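Local atomic coordinates of putative cell surface hydrolase (Lactobacillus plantarum, PDB entry 3LP5), a protein that is probably a hydrolase of the alpha/beta hydrolase superfamily acting at the bacterial cell surface, its substrate unknown. Residues Phe97-Leu110 with Val126-Met140. Sequence-based numbering, arbitrary orientation.
Sequences FNHFYALGHSNGGL and VHIDRLMTIASPYNM
Gly-104 and Ser-106 pair through their backbones with Met-132 and Ile-134 where two central parallel strands of the alpha/beta hydrolase sheet end, at the C-terminal ends of the strands of a beta-alpha-beta unit whose crossover is helix 107-118. The sequence Gly-104 to Gly-108 fits a nucleophile elbow, with Ser-106 (phi 59°) in the strained turn, consistent with a nucleophilic serine.

Eight main-chain hydrogen bonds join the segments, from His-127 N to Asn-98 O at one end to Ser-106 N to Ile-134 O (2.8 Å) at the other. A beta bulge at Asp-129 shifts the pairing by one residue: Phe-100 O takes Asp-129 N, yet Ala-102 N reaches Arg-130 O, and the buried Arg-130 N finds no partner. At the elbow, Ser-106 O accepts both Gly-109 N and Ser-136 OG, the latter in the carbonyl plane on a lone pair (2.8 Å). Gly-109 CA packs 3.2 Å from that same OG, and a CB there would clash with it.

Among the polar side chains, His-99 ND1 donates to Asn-98 OD1 (2.9 Å). Without the imidazole, as with an alanine here, Asn-98 OD1 would probably lose this donor. The Arg-130 guanidinium runs alongside Tyr-101, 17° from parallel; Tyr-101 CE1 lies over one face of the guanidinium, and Arg-130 NE bonds Leu-231 O of helix 217-231.

Apolar packing fills the helix 107-118 side. Phe-100, its CG between the backbone N and the carbonyl carbon (chi1 68°), presents a ring face to Ile-128 CB (CZ to CB 3.5 Å), and Ala-102 CB meets Leu-131 CD1 at 3.7 Å. Beyond the elbow, Leu-110 CD2 sits over the Tyr-138 ring face, 3.6 Å from Tyr-138 CD1.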
ATOM      1  N   PHE A  97      13.808   5.230  12.867  1.00 16.74           N
ATOM      2  CA  PHE A  97      14.040   4.824  11.493  1.00 16.69           C
ATOM      3  C   PHE A  97      13.977   6.071  10.653  1.00 16.90           C
ATOM      4  O   PHE A  97      13.142   6.944  10.929  1.00 17.54           O
ATOM      5  CB  PHE A  97      13.040   3.759  11.048  1.00 15.72           C
ATOM      6  CG  PHE A  97      11.598   4.182  11.161  1.00 17.85           C
ATOM      7  CD1 PHE A  97      10.908   4.620  10.036  1.00 16.16           C
ATOM      8  CD2 PHE A  97      10.913   4.112  12.387  1.00 17.08           C
ATOM      9  CE1 PHE A  97       9.546   5.023  10.149  1.00 20.99           C
ATOM     10  CE2 PHE A  97       9.560   4.500  12.507  1.00 18.21           C
ATOM     11  CZ  PHE A  97       8.880   4.949  11.399  1.00 18.21           C
ATOM     12  N   ASN A  98      14.852   6.213   9.666  1.00 15.83           N
ATOM     13  CA  ASN A  98      14.700   7.389   8.815  1.00 16.88           C
ATOM     14  C   ASN A  98      14.372   7.073   7.369  1.00 15.50           C
ATOM     15  O   ASN A  98      14.375   7.956   6.538  1.00 15.79           O
ATOM     16  CB  ASN A  98      15.834   8.411   8.990  1.00 16.44           C
ATOM     17  CG  ASN A  98      17.136   7.913   8.427  1.00 20.85           C
ATOM     18  OD1 ASN A  98      17.207   6.808   7.867  1.00 21.77           O
ATOM     19  ND2 ASN A  98      18.187   8.713   8.565  1.00 22.48           N
ATOM     20  N   HIS A  99      14.061   5.814   7.109  1.00 14.86           N
ATOM     21  CA  HIS A  99      13.736   5.296   5.777  1.00 16.63           C
ATOM     22  C   HIS A  99      12.646   4.236   6.023  1.00 15.32           C
ATOM     23  O   HIS A  99      12.696   3.562   7.077  1.00 15.16           O
ATOM     24  CB  HIS A  99      14.981   4.633   5.097  1.00 18.12           C
ATOM     25  CG  HIS A  99      15.905   5.611   4.427  1.00 25.27           C
ATOM     26  ND1 HIS A  99      17.018   6.149   5.057  1.00 29.70           N
ATOM     27  CD2 HIS A  99      15.888   6.150   3.178  1.00 29.33           C
ATOM     28  CE1 HIS A  99      17.638   6.978   4.227  1.00 32.15           C
ATOM     29  NE2 HIS A  99      16.977   6.990   3.078  1.00 33.45           N
ATOM     30  N   PHE A 100      11.656   4.114   5.120  1.00 12.92           N
ATOM     31  CA  PHE A 100      10.672   3.029   5.235  1.00 12.47           C
ATOM     32  C   PHE A 100      10.106   2.656   3.853  1.00 12.02           C
ATOM     33  O   PHE A 100      10.342   3.349   2.848  1.00 12.64           O
ATOM     34  CB  PHE A 100       9.515   3.401   6.220  1.00 12.05           C
ATOM     35  CG  PHE A 100       8.625   4.501   5.717  1.00 12.50           C
ATOM     36  CD1 PHE A 100       7.396   4.225   5.209  1.00 12.24           C
ATOM     37  CD2 PHE A 100       9.055   5.840   5.756  1.00 15.86           C
ATOM     38  CE1 PHE A 100       6.539   5.239   4.742  1.00 13.47           C
ATOM     39  CE2 PHE A 100       8.216   6.896   5.258  1.00 15.52           C
ATOM     40  CZ  PHE A 100       6.961   6.602   4.762  1.00 13.08           C
ATOM     41  N   TYR A 101       9.452   1.501   3.789  1.00 10.41           N
ATOM     42  CA  TYR A 101       8.692   1.097   2.627  1.00 13.33           C
ATOM     43  C   TYR A 101       7.202   0.988   2.993  1.00 12.71           C
ATOM     44  O   TYR A 101       6.806   0.682   4.140  1.00 11.57           O
ATOM     45  CB  TYR A 101       9.182  -0.248   2.097  1.00 14.72           C
ATOM     46  CG  TYR A 101      10.682  -0.378   2.142  1.00 17.02           C
ATOM     47  CD1 TYR A 101      11.439   0.090   1.099  1.00 19.45           C
ATOM     48  CD2 TYR A 101      11.337  -0.858   3.281  1.00 21.54           C
ATOM     49  CE1 TYR A 101      12.788   0.005   1.106  1.00 21.05           C
ATOM     50  CE2 TYR A 101      12.731  -0.940   3.317  1.00 23.15           C
ATOM     51  CZ  TYR A 101      13.449  -0.505   2.209  1.00 25.29           C
ATOM     52  OH  TYR A 101      14.832  -0.566   2.152  1.00 26.07           O
ATOM     53  N   ALA A 102       6.374   1.186   1.992  1.00 13.16           N
ATOM     54  CA  ALA A 102       4.941   1.202   2.244  1.00 12.21           C
ATOM     55  C   ALA A 102       4.222   0.234   1.330  1.00 12.21           C
ATOM     56  O   ALA A 102       4.538   0.157   0.137  1.00 10.04           O
ATOM     57  CB  ALA A 102       4.423   2.629   2.053  1.00 10.81           C
ATOM     58  N   LEU A 103       3.263  -0.530   1.905  1.00 11.86           N
ATOM     59  CA  LEU A 103       2.370  -1.357   1.144  1.00 12.22           C
ATOM     60  C   LEU A 103       0.949  -0.889   1.450  1.00 11.90           C
ATOM     61  O   LEU A 103       0.560  -0.816   2.624  1.00 13.01           O
ATOM     62  CB  LEU A 103       2.493  -2.837   1.522  1.00 11.69           C
ATOM     63  CG  LEU A 103       1.555  -3.806   0.796  1.00 13.60           C
ATOM     64  CD1 LEU A 103       1.886  -4.014  -0.650  1.00 13.44           C
ATOM     65  CD2 LEU A 103       1.498  -5.215   1.423  1.00 13.55           C
ATOM     66  N   GLY A 104       0.166  -0.618   0.410  1.00 11.99           N
ATOM     67  CA  GLY A 104      -1.257  -0.239   0.559  1.00 12.09           C
ATOM     68  C   GLY A 104      -2.146  -1.205  -0.201  1.00 14.46           C
ATOM     69  O   GLY A 104      -2.050  -1.348  -1.443  1.00 14.55           O
ATOM     70  N   HIS A 105      -3.031  -1.894   0.517  1.00 13.41           N
ATOM     71  CA  HIS A 105      -3.927  -2.808  -0.158  1.00 13.82           C
ATOM     72  C   HIS A 105      -5.274  -2.146  -0.333  1.00 13.41           C
ATOM     73  O   HIS A 105      -5.831  -1.588   0.609  1.00 12.25           O
ATOM     74  CB  HIS A 105      -4.071  -4.133   0.623  1.00 14.49           C
ATOM     75  CG  HIS A 105      -4.993  -5.105  -0.039  1.00 20.44           C
ATOM     76  ND1 HIS A 105      -5.926  -5.838   0.654  1.00 23.71           N
ATOM     77  CD2 HIS A 105      -5.142  -5.450  -1.348  1.00 26.97           C
ATOM     78  CE1 HIS A 105      -6.615  -6.594  -0.187  1.00 29.00           C
ATOM     79  NE2 HIS A 105      -6.159  -6.378  -1.413  1.00 30.53           N
ATOM     80  N   SER A 106      -5.792  -2.182  -1.558  1.00 13.68           N
ATOM     81  CA  SER A 106      -7.148  -1.683  -1.806  1.00 14.38           C
ATOM     82  C   SER A 106      -7.187  -0.199  -1.381  1.00 13.83           C
ATOM     83  O   SER A 106      -6.306   0.536  -1.770  1.00 13.36           O
ATOM     84  CB  SER A 106      -8.170  -2.582  -1.067  1.00 15.84           C
ATOM     85  OG  SER A 106      -9.496  -2.047  -1.120  1.00 21.20           O
ATOM     86  N   ASN A 107      -8.149   0.246  -0.571  1.00 14.40           N
ATOM     87  CA  ASN A 107      -8.154   1.654  -0.113  1.00 13.81           C
ATOM     88  C   ASN A 107      -6.878   2.043   0.617  1.00 12.76           C
ATOM     89  O   ASN A 107      -6.511   3.218   0.699  1.00 12.52           O
ATOM     90  CB  ASN A 107      -9.316   1.878   0.833  1.00 14.23           C
ATOM     91  CG  ASN A 107     -10.672   1.876   0.129  1.00 18.51           C
ATOM     92  OD1 ASN A 107     -10.762   1.920  -1.069  1.00 17.54           O
ATOM     93  ND2 ASN A 107     -11.731   1.792   0.910  1.00 23.60           N
ATOM     94  N   GLY A 108      -6.171   1.075   1.162  1.00 12.86           N
ATOM     95  CA  GLY A 108      -4.884   1.386   1.817  1.00 11.40           C
ATOM     96  C   GLY A 108      -3.936   2.149   0.889  1.00 12.01           C
ATOM     97  O   GLY A 108      -3.145   3.012   1.336  1.00 10.65           O
ATOM     98  N   GLY A 109      -4.017   1.875  -0.413  1.00 10.20           N
ATOM     99  CA  GLY A 109      -3.113   2.563  -1.368  1.00 11.14           C
ATOM    100  C   GLY A 109      -3.467   4.052  -1.486  1.00 12.11           C
ATOM    101  O   GLY A 109      -2.587   4.898  -1.641  1.00 11.83           O
ATOM    102  N   LEU A 110      -4.778   4.360  -1.480  1.00 12.10           N
ATOM    103  CA  LEU A 110      -5.259   5.746  -1.460  1.00 12.26           C
ATOM    104  C   LEU A 110      -4.929   6.469  -0.152  1.00 11.62           C
ATOM    105  O   LEU A 110      -4.507   7.683  -0.131  1.00 12.61           O
ATOM    106  CB  LEU A 110      -6.812   5.786  -1.641  1.00 12.15           C
ATOM    107  CG  LEU A 110      -7.440   4.870  -2.691  1.00 13.66           C
ATOM    108  CD1 LEU A 110      -8.935   5.267  -2.946  1.00 12.21           C
ATOM    109  CD2 LEU A 110      -6.620   4.962  -3.974  1.00 13.18           C
ATOM    110  N   VAL A 126      12.264  11.703   7.865  1.00 17.43           N
ATOM    111  CA  VAL A 126      11.904  10.316   7.577  1.00 16.61           C
ATOM    112  C   VAL A 126      11.491  10.193   6.116  1.00 17.30           C
ATOM    113  O   VAL A 126      10.515  10.831   5.672  1.00 17.92           O
ATOM    114  CB  VAL A 126      10.764   9.862   8.503  1.00 15.49           C
ATOM    115  CG1 VAL A 126      10.547   8.352   8.411  1.00 13.01           C
ATOM    116  CG2 VAL A 126      11.087  10.244   9.917  1.00 16.60           C
ATOM    117  N   HIS A 127      12.214   9.395   5.339  1.00 17.46           N
ATOM    118  CA  HIS A 127      11.874   9.305   3.902  1.00 17.06           C
ATOM    119  C   HIS A 127      11.323   7.937   3.470  1.00 16.29           C
ATOM    120  O   HIS A 127      11.728   6.926   4.023  1.00 14.77           O
ATOM    121  CB  HIS A 127      13.082   9.679   3.062  1.00 19.21           C
ATOM    122  CG  HIS A 127      13.671  11.001   3.448  1.00 25.45           C
ATOM    123  ND1 HIS A 127      14.824  11.109   4.203  1.00 30.23           N
ATOM    124  CD2 HIS A 127      13.225  12.269   3.261  1.00 28.58           C
ATOM    125  CE1 HIS A 127      15.087  12.386   4.430  1.00 29.05           C
ATOM    126  NE2 HIS A 127      14.127  13.110   3.878  1.00 31.41           N
ATOM    127  N   ILE A 128      10.406   7.936   2.486  1.00 14.78           N
ATOM    128  CA  ILE A 128       9.892   6.689   1.929  1.00 15.00           C
ATOM    129  C   ILE A 128      10.776   6.332   0.744  1.00 15.77           C
ATOM    130  O   ILE A 128      11.174   7.203   0.016  1.00 15.06           O
ATOM    131  CB  ILE A 128       8.422   6.805   1.548  1.00 15.64           C
ATOM    132  CG1 ILE A 128       7.857   5.448   1.084  1.00 13.36           C
ATOM    133  CG2 ILE A 128       8.194   7.949   0.535  1.00 15.61           C
ATOM    134  CD1 ILE A 128       6.480   5.540   0.730  1.00 15.91           C
ATOM    135  N   ASP A 129      11.122   5.065   0.601  1.00 15.18           N
ATOM    136  CA  ASP A 129      11.971   4.614  -0.510  1.00 17.01           C
ATOM    137  C   ASP A 129      11.121   4.004  -1.622  1.00 15.69           C
ATOM    138  O   ASP A 129      11.347   4.254  -2.838  1.00 14.10           O
ATOM    139  CB  ASP A 129      12.967   3.528  -0.041  1.00 18.86           C
ATOM    140  CG  ASP A 129      14.092   4.075   0.851  1.00 25.81           C
ATOM    141  OD1 ASP A 129      14.200   5.321   1.021  1.00 33.39           O
ATOM    142  OD2 ASP A 129      14.896   3.258   1.387  1.00 30.20           O
ATOM    143  N   ARG A 130      10.172   3.165  -1.213  1.00 14.14           N
ATOM    144  CA  ARG A 130       9.326   2.419  -2.152  1.00 15.32           C
ATOM    145  C   ARG A 130       7.881   2.316  -1.637  1.00 13.79           C
ATOM    146  O   ARG A 130       7.679   2.177  -0.439  1.00 13.82           O
ATOM    147  CB  ARG A 130       9.885   1.027  -2.380  1.00 14.68           C
ATOM    148  CG  ARG A 130      11.254   1.083  -3.071  1.00 18.77           C
ATOM    149  CD  ARG A 130      11.697  -0.290  -3.656  1.00 18.91           C
ATOM    150  NE  ARG A 130      11.982  -1.165  -2.526  1.00 25.25           N
ATOM    151  CZ  ARG A 130      13.207  -1.394  -2.057  1.00 22.99           C
ATOM    152  NH1 ARG A 130      14.235  -0.805  -2.627  1.00 24.26           N
ATOM    153  NH2 ARG A 130      13.385  -2.201  -1.016  1.00 19.70           N
ATOM    154  N   LEU A 131       6.926   2.477  -2.555  1.00 12.52           N
ATOM    155  CA  LEU A 131       5.470   2.268  -2.375  1.00 11.61           C
ATOM    156  C   LEU A 131       4.905   1.221  -3.344  1.00 11.98           C
ATOM    157  O   LEU A 131       5.102   1.301  -4.562  1.00 13.46           O
ATOM    158  CB  LEU A 131       4.709   3.600  -2.575  1.00 11.32           C
ATOM    159  CG  LEU A 131       3.162   3.500  -2.542  1.00 13.34           C
ATOM    160  CD1 LEU A 131       2.624   3.005  -1.152  1.00 12.16           C
ATOM    161  CD2 LEU A 131       2.629   4.879  -3.003  1.00 11.40           C
ATOM    162  N   MET A 132       4.250   0.207  -2.827  1.00 11.29           N
ATOM    163  CA  MET A 132       3.454  -0.691  -3.688  1.00 11.51           C
ATOM    164  C   MET A 132       1.978  -0.564  -3.284  1.00 12.63           C
ATOM    165  O   MET A 132       1.618  -0.610  -2.084  1.00 12.98           O
ATOM    166  CB  MET A 132       3.957  -2.150  -3.612  1.00 12.07           C
ATOM    167  CG  MET A 132       3.044  -3.280  -4.231  1.00 12.59           C
ATOM    168  SD  MET A 132       3.846  -4.948  -4.201  1.00  5.84           S
ATOM    169  CE  MET A 132       5.004  -4.705  -5.514  1.00 12.44           C
ATOM    170  N   THR A 133       1.126  -0.428  -4.289  1.00 12.34           N
ATOM    171  CA  THR A 133      -0.305  -0.433  -4.052  1.00 13.88           C
ATOM    172  C   THR A 133      -0.937  -1.609  -4.770  1.00 13.55           C
ATOM    173  O   THR A 133      -0.429  -2.047  -5.843  1.00 14.25           O
ATOM    174  CB  THR A 133      -0.986   0.915  -4.433  1.00 13.64           C
ATOM    175  OG1 THR A 133      -0.989   1.089  -5.841  1.00 16.44           O
ATOM    176  CG2 THR A 133      -0.231   2.127  -3.771  1.00 12.88           C
ATOM    177  N   ILE A 134      -1.990  -2.147  -4.172  1.00 11.80           N
ATOM    178  CA  ILE A 134      -2.637  -3.329  -4.758  1.00 12.21           C
ATOM    179  C   ILE A 134      -4.081  -3.011  -5.033  1.00 12.28           C
ATOM    180  O   ILE A 134      -4.869  -2.834  -4.092  1.00 13.03           O
ATOM    181  CB  ILE A 134      -2.544  -4.567  -3.865  1.00 13.30           C
ATOM    182  CG1 ILE A 134      -1.064  -4.912  -3.568  1.00 16.70           C
ATOM    183  CG2 ILE A 134      -3.123  -5.773  -4.576  1.00 12.32           C
ATOM    184  CD1 ILE A 134      -0.925  -5.662  -2.252  1.00 20.26           C
ATOM    185  N   ALA A 135      -4.456  -2.985  -6.314  1.00 11.38           N
ATOM    186  CA  ALA A 135      -5.863  -2.716  -6.672  1.00 12.57           C
ATOM    187  C   ALA A 135      -6.489  -1.523  -5.954  1.00 13.02           C
ATOM    188  O   ALA A 135      -7.593  -1.605  -5.379  1.00 14.31           O
ATOM    189  CB  ALA A 135      -6.718  -4.010  -6.477  1.00 14.14           C
ATOM    190  N   SER A 136      -5.803  -0.379  -5.991  1.00 12.89           N
ATOM    191  CA  SER A 136      -6.297   0.778  -5.237  1.00 11.79           C
ATOM    192  C   SER A 136      -7.191   1.587  -6.161  1.00 11.21           C
ATOM    193  O   SER A 136      -6.782   1.934  -7.274  1.00 13.49           O
ATOM    194  CB  SER A 136      -5.135   1.617  -4.714  1.00 12.04           C
ATOM    195  OG  SER A 136      -4.355   0.876  -3.754  1.00 14.06           O
ATOM    196  N   PRO A 137      -8.435   1.869  -5.724  1.00 11.04           N
ATOM    197  CA  PRO A 137      -9.368   2.537  -6.580  1.00 10.41           C
ATOM    198  C   PRO A 137      -9.196   4.072  -6.663  1.00 11.07           C
ATOM    199  O   PRO A 137      -9.977   4.840  -6.063  1.00 11.17           O
ATOM    200  CB  PRO A 137     -10.716   2.122  -5.981  1.00 11.42           C
ATOM    201  CG  PRO A 137     -10.451   2.007  -4.508  1.00 10.48           C
ATOM    202  CD  PRO A 137      -9.039   1.497  -4.413  1.00 10.81           C
ATOM    203  N   TYR A 138      -8.226   4.523  -7.467  1.00 10.70           N
ATOM    204  CA  TYR A 138      -7.916   5.965  -7.546  1.00 10.89           C
ATOM    205  C   TYR A 138      -9.066   6.851  -8.012  1.00 12.34           C
ATOM    206  O   TYR A 138      -9.049   8.031  -7.713  1.00 13.60           O
ATOM    207  CB  TYR A 138      -6.672   6.186  -8.408  1.00 11.81           C
ATOM    208  CG  TYR A 138      -5.413   5.613  -7.733  1.00 11.46           C
ATOM    209  CD1 TYR A 138      -4.770   6.328  -6.728  1.00 14.11           C
ATOM    210  CD2 TYR A 138      -4.906   4.363  -8.095  1.00 13.80           C
ATOM    211  CE1 TYR A 138      -3.635   5.809  -6.079  1.00 15.09           C
ATOM    212  CE2 TYR A 138      -3.702   3.839  -7.483  1.00 12.86           C
ATOM    213  CZ  TYR A 138      -3.138   4.554  -6.442  1.00 17.25           C
ATOM    214  OH  TYR A 138      -1.991   4.044  -5.815  1.00 20.75           O
ATOM    215  N   ASN A 139     -10.022   6.280  -8.769  1.00 10.83           N
ATOM    216  CA  ASN A 139     -11.208   6.948  -9.153  1.00 11.21           C
ATOM    217  C   ASN A 139     -12.455   6.299  -8.533  1.00 11.83           C
ATOM    218  O   ASN A 139     -13.527   6.324  -9.122  1.00 10.54           O
ATOM    219  CB  ASN A 139     -11.353   7.012 -10.688  1.00 10.01           C
ATOM    220  CG  ASN A 139     -12.236   8.156 -11.113  1.00  9.91           C
ATOM    221  OD1 ASN A 139     -12.231   9.218 -10.473  1.00  8.42           O
ATOM    222  ND2 ASN A 139     -12.961   7.984 -12.207  1.00 10.00           N
ATOM    223  N   MET A 140     -12.291   5.723  -7.355  1.00 13.11           N
ATOM    224  CA  MET A 140     -13.419   5.177  -6.577  1.00 14.79           C
ATOM    225  C   MET A 140     -14.130   4.092  -7.385  1.00 15.25           C
ATOM    226  O   MET A 140     -13.448   3.225  -7.971  1.00 14.25           O
ATOM    227  CB  MET A 140     -14.353   6.304  -6.082  1.00 15.42           C
ATOM    228  CG  MET A 140     -13.754   7.173  -4.970  1.00 18.74           C
ATOM    229  SD  MET A 140     -13.437   6.563  -3.205  1.00 18.04           S
ATOM    230  CE  MET A 140     -12.021   5.593  -3.366  1.00 18.75           C
TER
HETATM  231  O   HOH W   1      -9.282  -3.205  -4.117  1.00 25.48           O